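Local structure of eukaryotic initiation factor 4F subunit p150 (Saccharomyces cerevisiae, 2VSO) at residues C[38-41]-C[42-46]; C[177-180]-C[181-185]; C[265-268]-C[269-273]. The protein serves as a scaffold of the eIF4F cap-binding complex, stimulating translation by drawing the two ends of the mRNA together through the poly(A)-binding protein PAB1. All blocks are in the same frame, centred on the assembly; numbering follows the deposited sequence.

Contact 1. Residues C[38-41]-C[42-46]; sequences RKMK and SLLNK
Asn45 brings the flat group, a carboxamide with the carbonyl oxygen of Lys41 over one of its faces, 3.2 Å from Asn45 CG. Because Lys41 O lies above that plane, the N-H groups of ND2 do not point at it; the carbonyl takes the backbone N-H of Asn45 instead (Asn45 N to Lys41 O 2.9 Å). A water also donates to Lys41 O, at 3.0 Å, and weakly to Asn45 OD1. OD1 further accepts from Lys85 NZ and from the backbone of the other protein chain, which ND2 also binds. With CG anti to the carbonyl carbon (chi1 -76°), the amide can fold back over the preceding turn, and having both a donor and an acceptor suits it to reading a backbone. On the inner side, the Met40 chain bends at chi2 and chi3 and brings CE to Leu44 CD1 (4.0 Å), the two side chains crossing at a slant. Flexible and apolar, Met40 fits against Val78 and Gln81 of helix 73-88, while Leu43 packs on Ile59 and Ile62 of helix 52-64. This is an amphipathic helix of the all-helical, HEAT-like MIF4G domain, its polar side meeting a partner, consistent with eIF4A binding.

Contact 2. Residues C[177-180]-C[181-185]; sequences VRFI and GFLYR
Phe179 and Leu183 meet one helical turn apart: the isobutyl group lies over one face of the ring, with Leu183 CG 4.0 Å above the plane near its centre. Leu183 CD1 makes a CH-pi contact, 3.9 Å from the centroid of the Phe179 ring and 28° off its normal. With CG anti to the backbone N (chi1 -176°), the ring lies along the path of Leu183, and chi2 turns its face to the leucine; a branched aliphatic chain offers two methyls to spread over it. Arg178 and Phe182 are placed differently. They run side by side in the same direction, their planes 34° apart, with Arg178 NE 3.4 Å from Phe182 CE1; Phe182 CE1 sits at the edge of the guanidinium, so the two groups are flank to flank and not stacked. Beneath the side chains the backbone bonds continue, that from Tyr184 N to Ile180 O being 2.8 Å long. Gly181 adds no bulk to this buried turn. In the fold, helix 163-185 is packed on several sides: Phe182 touches Ala97 of helix 93-106 and Thr223 of helix 211-228, Ile180 and Tyr184 meet Met194 of helix 191-206, and Phe83 of helix 73-88 stands edge-to-face with Phe179.

Contact 3. Residues C[265-268]-C[269-273]; sequences RIKF and KLIDI
Arg265 and Lys269 lie alongside each other one turn apart, their long chains pointing the same way. Arg265 NH1 comes 3.6 Å from Lys269 CE and 3.3 Å from Lys269 NZ, two donors that cannot bond to each other. The closeness of these like charges is probably eased by Glu215 of helix 211-228, which forms a salt bridge with Arg265 NH2 and packs against the Lys269 side chain; NH1 also has a long, weak ion pair with an acidic side chain of the other protein chain. Lys269 is extended until its last torsion, where a bend (chi4 50°) swings NZ toward the guanidinium. Cutting Lys269 back to an alanine is likely to open a gap beside the guanidinium and against Glu215, letting the arginine end turn more freely.

Around this pair, other side chains share the same spacing of four residues. Lys267 runs beside Ile271, its CG 3.8 Å from Ile271 CD1, so that the aliphatic part of the lysine lies along the isoleucine. Ile266 CG2 approaches Leu270 CD1 more loosely, at 4.4 Å; both are apolar, as befits the side facing helix 211-228, and Leu270 also meets Ile256 and Ile257 of helix 242-257. The backbone beneath sets this spacing: Leu270 N donates to Ile266 O at 3.0 Å, whereas the bond from Asp272 N to Phe268 O is weak.

Phe268 and Asp272 belong to a further side, turned to the other protein chain, where the phenyl makes a cation-pi contact, and the carboxylate a salt bridge, with basic groups of that chain. Together these faces make an amphipathic helix, the last of the chain, in the HEAT-like MIF4G domain, one side in the helical packing and another in a protein-protein interface.

Overall arrangement
The three contacts follow one another along the chain, on helices 33-45, 163-185 and 264-278 of a single all-helical MIF4G domain. Contact 2 lies near the middle, its centre about 5 Å from that of the chain, while contacts 1 and 3 lie on opposite sides of it, their centres about 38 Å apart. Contact 2 is about 22 Å from contact 1 and 21 Å from contact 3, centre to centre, and none touches another. Helix 73-88 packs against contacts 1 and 2, and helix 211-228 against contacts 2 and 3. The two outer contacts both meet the other protein chain, whereas contact 2 does not: a buried centre separates two distant docking surfaces.

Contact 1. Residues C[38-41]-C[42-46]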
loop_
_atom_site.group_PDB
_atom_site.type_symbol
_atom_site.label_atom_id
_atom_site.label_comp_id
_atom_site.label_asym_id
_atom_site.label_seq_id
_atom_site.Cartn_x
_atom_site.Cartn_y
_atom_site.Cartn_z
ATOM N N ARG C 38 3.885 7.430 -27.298
ATOM C CA ARG C 38 3.360 8.506 -26.479
ATOM C C ARG C 38 1.892 8.255 -26.194
ATOM O O ARG C 38 1.471 8.296 -25.041
ATOM C CB ARG C 38 3.607 9.880 -27.120
ATOM C CG ARG C 38 5.103 10.219 -27.294
ATOM C CD ARG C 38 5.338 11.566 -27.982
ATOM N NE ARG C 38 5.099 12.695 -27.089
ATOM C CZ ARG C 38 6.009 13.214 -26.269
ATOM N NH1 ARG C 38 7.236 12.708 -26.225
ATOM N NH2 ARG C 38 5.690 14.241 -25.488
ATOM N N LYS C 39 1.109 7.961 -27.223
ATOM C CA LYS C 39 -0.297 7.664 -26.997
ATOM C C LYS C 39 -0.456 6.456 -26.116
ATOM O O LYS C 39 -1.409 6.377 -25.340
ATOM C CB LYS C 39 -1.055 7.464 -28.300
ATOM C CG LYS C 39 -1.486 8.785 -28.916
ATOM C CD LYS C 39 -1.654 8.701 -30.422
ATOM C CE LYS C 39 -1.863 10.087 -31.000
ATOM N NZ LYS C 39 -2.142 10.040 -32.460
ATOM N N MET C 40 0.483 5.519 -26.218
ATOM C CA MET C 40 0.419 4.305 -25.412
ATOM C C MET C 40 0.809 4.541 -23.955
ATOM O O MET C 40 0.199 3.965 -23.060
ATOM C CB MET C 40 1.265 3.190 -26.012
ATOM C CG MET C 40 0.591 2.439 -27.139
ATOM S SD MET C 40 -0.912 1.605 -26.627
ATOM C CE MET C 40 -0.252 0.309 -25.573
ATOM N N LYS C 41 1.823 5.369 -23.716
ATOM C CA LYS C 41 2.143 5.774 -22.349
ATOM C C LYS C 41 0.909 6.390 -21.724
ATOM O O LYS C 41 0.514 6.052 -20.609
ATOM C CB LYS C 41 3.276 6.802 -22.305
ATOM C CG LYS C 41 4.656 6.199 -22.142
ATOM C CD LYS C 41 5.707 7.292 -21.993
ATOM C CE LYS C 41 7.118 6.733 -22.129
ATOM N NZ LYS C 41 7.228 5.813 -23.305
ATOM N N SER C 42 0.305 7.309 -22.459
ATOM C CA SER C 42 -0.860 8.026 -21.972
ATOM C C SER C 42 -2.008 7.062 -21.721
ATOM O O SER C 42 -2.688 7.150 -20.704
ATOM C CB SER C 42 -1.274 9.114 -22.967
ATOM O OG SER C 42 -2.161 10.053 -22.368
ATOM N N LEU C 43 -2.219 6.125 -22.631
ATOM C CA LEU C 43 -3.314 5.194 -22.453
ATOM C C LEU C 43 -3.052 4.156 -21.357
ATOM O O LEU C 43 -3.980 3.716 -20.689
ATOM C CB LEU C 43 -3.663 4.524 -23.770
ATOM C CG LEU C 43 -4.349 5.491 -24.732
ATOM C CD1 LEU C 43 -4.383 4.935 -26.149
ATOM C CD2 LEU C 43 -5.746 5.789 -24.233
ATOM N N LEU C 44 -1.799 3.779 -21.155
ATOM C CA LEU C 44 -1.485 2.797 -20.126
ATOM C C LEU C 44 -1.485 3.423 -18.716
ATOM O O LEU C 44 -1.788 2.748 -17.733
ATOM C CB LEU C 44 -0.164 2.106 -20.434
ATOM C CG LEU C 44 -0.279 1.059 -21.547
ATOM C CD1 LEU C 44 1.028 0.316 -21.731
ATOM C CD2 LEU C 44 -1.407 0.073 -21.273
ATOM N N ASN C 45 -1.158 4.712 -18.639
ATOM C CA ASN C 45 -1.177 5.458 -17.382
ATOM C C ASN C 45 -2.599 5.719 -16.911
ATOM O O ASN C 45 -2.833 5.940 -15.728
ATOM C CB ASN C 45 -0.467 6.811 -17.532
ATOM C CG ASN C 45 1.043 6.687 -17.561
ATOM O OD1 ASN C 45 1.627 5.756 -16.984
ATOM N ND2 ASN C 45 1.687 7.633 -18.245
ATOM N N LYS C 46 -3.542 5.707 -17.847
ATOM C CA LYS C 46 -4.942 6.011 -17.558
ATOM C C LYS C 46 -5.755 4.756 -17.275
ATOM O O LYS C 46 -6.910 4.841 -16.863
ATOM C CB LYS C 46 -5.590 6.734 -18.742
ATOM C CG LYS C 46 -4.974 8.031 -19.092
ATOM C CD LYS C 46 -5.741 8.707 -20.222
ATOM C CE LYS C 46 -5.354 10.170 -20.316
ATOM N NZ LYS C 46 -5.958 10.819 -21.487
HETATM O O HOH W 1 2.684 4.526 -19.243
#

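Contact 2. Residues C[177-180]-C[181-185]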
loop_
_atom_site.group_PDB
_atom_site.type_symbol
_atom_site.label_atom_id
_atom_site.label_comp_id
_atom_site.label_asym_id
_atom_site.label_seq_id
_atom_site.Cartn_x
_atom_site.Cartn_y
_atom_site.Cartn_z
ATOM N N VAL C 177 6.983 -12.833 -14.356
ATOM C CA VAL C 177 6.495 -14.163 -13.985
ATOM C C VAL C 177 5.077 -14.014 -13.485
ATOM O O VAL C 177 4.211 -14.859 -13.729
ATOM C CB VAL C 177 7.323 -14.833 -12.874
ATOM C CG1 VAL C 177 8.744 -15.120 -13.351
ATOM C CG2 VAL C 177 7.351 -13.961 -11.689
ATOM N N ARG C 178 4.842 -12.904 -12.803
ATOM C CA ARG C 178 3.540 -12.613 -12.259
ATOM C C ARG C 178 2.543 -12.395 -13.371
ATOM O O ARG C 178 1.417 -12.890 -13.318
ATOM C CB ARG C 178 3.612 -11.369 -11.383
ATOM C CG ARG C 178 2.265 -10.791 -11.120
ATOM C CD ARG C 178 2.248 -9.877 -9.932
ATOM N NE ARG C 178 0.884 -9.904 -9.441
ATOM C CZ ARG C 178 0.483 -9.416 -8.282
ATOM N NH1 ARG C 178 1.351 -8.833 -7.470
ATOM N NH2 ARG C 178 -0.793 -9.512 -7.946
ATOM N N PHE C 179 2.982 -11.644 -14.374
ATOM C CA PHE C 179 2.166 -11.296 -15.521
ATOM C C PHE C 179 1.877 -12.511 -16.395
ATOM O O PHE C 179 0.764 -12.673 -16.892
ATOM C CB PHE C 179 2.857 -10.201 -16.316
ATOM C CG PHE C 179 2.057 -9.696 -17.465
ATOM C CD1 PHE C 179 0.799 -9.171 -17.273
ATOM C CD2 PHE C 179 2.573 -9.735 -18.748
ATOM C CE1 PHE C 179 0.061 -8.693 -18.338
ATOM C CE2 PHE C 179 1.839 -9.258 -19.815
ATOM C CZ PHE C 179 0.581 -8.734 -19.607
ATOM N N ILE C 180 2.881 -13.362 -16.561
ATOM C CA ILE C 180 2.685 -14.649 -17.198
ATOM C C ILE C 180 1.517 -15.370 -16.540
ATOM O O ILE C 180 0.661 -15.941 -17.233
ATOM C CB ILE C 180 3.911 -15.566 -17.040
ATOM C CG1 ILE C 180 5.160 -14.955 -17.672
ATOM C CG2 ILE C 180 3.612 -16.942 -17.596
ATOM C CD1 ILE C 180 5.004 -14.547 -19.087
ATOM N N GLY C 181 1.507 -15.358 -15.199
ATOM C CA GLY C 181 0.539 -16.108 -14.416
ATOM C C GLY C 181 -0.883 -15.635 -14.651
ATOM O O GLY C 181 -1.824 -16.412 -14.616
ATOM N N PHE C 182 -1.029 -14.343 -14.896
ATOM C CA PHE C 182 -2.315 -13.750 -15.234
ATOM C C PHE C 182 -2.741 -13.927 -16.698
ATOM O O PHE C 182 -3.921 -13.873 -17.012
ATOM C CB PHE C 182 -2.322 -12.273 -14.853
ATOM C CG PHE C 182 -2.463 -12.032 -13.373
ATOM C CD1 PHE C 182 -1.659 -11.109 -12.722
ATOM C CD2 PHE C 182 -3.402 -12.738 -12.628
ATOM C CE1 PHE C 182 -1.790 -10.889 -11.357
ATOM C CE2 PHE C 182 -3.547 -12.520 -11.253
ATOM C CZ PHE C 182 -2.741 -11.598 -10.616
ATOM N N LEU C 183 -1.782 -14.140 -17.589
ATOM C CA LEU C 183 -2.085 -14.420 -18.982
ATOM C C LEU C 183 -2.470 -15.886 -19.130
ATOM O O LEU C 183 -3.424 -16.230 -19.811
ATOM C CB LEU C 183 -0.857 -14.126 -19.843
ATOM C CG LEU C 183 -0.327 -12.697 -19.809
ATOM C CD1 LEU C 183 1.024 -12.611 -20.476
ATOM C CD2 LEU C 183 -1.316 -11.736 -20.432
ATOM N N TYR C 184 -1.693 -16.746 -18.488
ATOM C CA TYR C 184 -1.958 -18.170 -18.490
ATOM C C TYR C 184 -3.366 -18.440 -17.981
ATOM O O TYR C 184 -4.089 -19.254 -18.543
ATOM C CB TYR C 184 -0.918 -18.888 -17.619
ATOM C CG TYR C 184 -1.185 -20.363 -17.388
ATOM C CD1 TYR C 184 -1.617 -20.823 -16.139
ATOM C CD2 TYR C 184 -1.001 -21.297 -18.406
ATOM C CE1 TYR C 184 -1.865 -22.180 -15.904
ATOM C CE2 TYR C 184 -1.248 -22.656 -18.185
ATOM C CZ TYR C 184 -1.688 -23.088 -16.931
ATOM O OH TYR C 184 -1.931 -24.416 -16.700
ATOM N N ARG C 185 -3.752 -17.730 -16.927
ATOM C CA ARG C 185 -5.038 -17.950 -16.280
ATOM C C ARG C 185 -6.238 -17.601 -17.163
ATOM O O ARG C 185 -7.314 -18.172 -17.014
ATOM C CB ARG C 185 -5.104 -17.165 -14.983
ATOM C CG ARG C 185 -6.232 -17.591 -14.084
ATOM C CD ARG C 185 -7.047 -16.409 -13.650
ATOM N NE ARG C 185 -6.613 -15.837 -12.388
ATOM C CZ ARG C 185 -6.980 -14.630 -11.963
ATOM N NH1 ARG C 185 -7.768 -13.870 -12.717
ATOM N NH2 ARG C 185 -6.553 -14.177 -10.791
#

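Contact 3. Residues C[265-268]-C[269-273]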
loop_
_atom_site.group_PDB
_atom_site.type_symbol
_atom_site.label_atom_id
_atom_site.label_comp_id
_atom_site.label_asym_id
_atom_site.label_seq_id
_atom_site.Cartn_x
_atom_site.Cartn_y
_atom_site.Cartn_z
ATOM N N ARG C 265 6.606 -14.874 8.536
ATOM C CA ARG C 265 5.561 -14.461 7.606
ATOM C C ARG C 265 5.582 -15.342 6.360
ATOM O O ARG C 265 4.535 -15.816 5.916
ATOM C CB ARG C 265 5.758 -12.991 7.226
ATOM C CG ARG C 265 4.554 -12.319 6.615
ATOM C CD ARG C 265 4.864 -10.870 6.299
ATOM N NE ARG C 265 5.808 -10.768 5.195
ATOM C CZ ARG C 265 5.453 -10.743 3.916
ATOM N NH1 ARG C 265 4.166 -10.794 3.578
ATOM N NH2 ARG C 265 6.390 -10.663 2.980
ATOM N N ILE C 266 6.782 -15.559 5.812
ATOM C CA ILE C 266 6.969 -16.373 4.611
ATOM C C ILE C 266 6.778 -17.851 4.913
ATOM O O ILE C 266 6.251 -18.596 4.089
ATOM C CB ILE C 266 8.369 -16.177 3.968
ATOM C CG1 ILE C 266 8.741 -14.704 3.888
ATOM C CG2 ILE C 266 8.383 -16.743 2.574
ATOM C CD1 ILE C 266 8.060 -13.976 2.767
ATOM N N LYS C 267 7.223 -18.276 6.091
ATOM C CA LYS C 267 7.069 -19.662 6.518
ATOM C C LYS C 267 5.596 -20.006 6.630
ATOM O O LYS C 267 5.204 -21.140 6.397
ATOM C CB LYS C 267 7.753 -19.914 7.857
ATOM C CG LYS C 267 7.762 -21.387 8.249
ATOM C CD LYS C 267 8.141 -21.590 9.706
ATOM C CE LYS C 267 7.098 -20.982 10.634
ATOM N NZ LYS C 267 7.577 -20.890 12.044
ATOM N N PHE C 268 4.784 -19.013 6.985
ATOM C CA PHE C 268 3.348 -19.207 7.080
ATOM C C PHE C 268 2.727 -19.317 5.700
ATOM O O PHE C 268 1.788 -20.074 5.513
ATOM C CB PHE C 268 2.661 -18.079 7.874
ATOM C CG PHE C 268 2.869 -18.165 9.365
ATOM C CD1 PHE C 268 2.935 -17.014 10.133
ATOM C CD2 PHE C 268 3.013 -19.391 9.990
ATOM C CE1 PHE C 268 3.136 -17.092 11.493
ATOM C CE2 PHE C 268 3.221 -19.467 11.353
ATOM C CZ PHE C 268 3.278 -18.316 12.102
ATOM N N LYS C 269 3.240 -18.545 4.745
ATOM C CA LYS C 269 2.755 -18.597 3.360
ATOM C C LYS C 269 3.016 -19.958 2.715
ATOM O O LYS C 269 2.136 -20.532 2.082
ATOM C CB LYS C 269 3.390 -17.489 2.513
ATOM C CG LYS C 269 2.800 -16.105 2.759
ATOM C CD LYS C 269 3.651 -15.001 2.118
ATOM C CE LYS C 269 2.839 -13.731 1.942
ATOM N NZ LYS C 269 2.136 -13.343 3.193
ATOM N N LEU C 270 4.228 -20.467 2.897
ATOM C CA LEU C 270 4.606 -21.765 2.374
ATOM C C LEU C 270 3.794 -22.911 2.962
ATOM O O LEU C 270 3.392 -23.823 2.259
ATOM C CB LEU C 270 6.096 -22.009 2.613
ATOM C CG LEU C 270 7.027 -20.914 2.098
ATOM C CD1 LEU C 270 8.447 -21.145 2.586
ATOM C CD2 LEU C 270 6.983 -20.869 0.583
ATOM N N ILE C 271 3.573 -22.875 4.268
ATOM C CA ILE C 271 2.829 -23.929 4.940
ATOM C C ILE C 271 1.371 -23.923 4.473
ATOM O O ILE C 271 0.704 -24.960 4.445
ATOM C CB ILE C 271 2.954 -23.799 6.475
ATOM C CG1 ILE C 271 4.328 -24.289 6.922
ATOM C CG2 ILE C 271 1.881 -24.592 7.191
ATOM C CD1 ILE C 271 4.756 -23.729 8.248
ATOM N N ASP C 272 0.903 -22.753 4.058
ATOM C CA ASP C 272 -0.472 -22.600 3.597
ATOM C C ASP C 272 -0.767 -23.034 2.158
ATOM O O ASP C 272 -1.846 -23.566 1.921
ATOM C CB ASP C 272 -0.983 -21.187 3.869
ATOM C CG ASP C 272 -1.174 -20.919 5.356
ATOM O OD1 ASP C 272 -0.794 -21.792 6.167
ATOM O OD2 ASP C 272 -1.702 -19.844 5.714
ATOM N N ILE C 273 0.152 -22.820 1.202
ATOM C CA ILE C 273 -0.051 -23.430 -0.131
ATOM C C ILE C 273 0.147 -24.936 -0.091
ATOM O O ILE C 273 -0.513 -25.659 -0.826
ATOM C CB ILE C 273 0.812 -22.843 -1.300
ATOM C CG1 ILE C 273 1.996 -22.044 -0.777
ATOM C CG2 ILE C 273 -0.050 -22.054 -2.302
ATOM C CD1 ILE C 273 3.257 -22.851 -0.695
#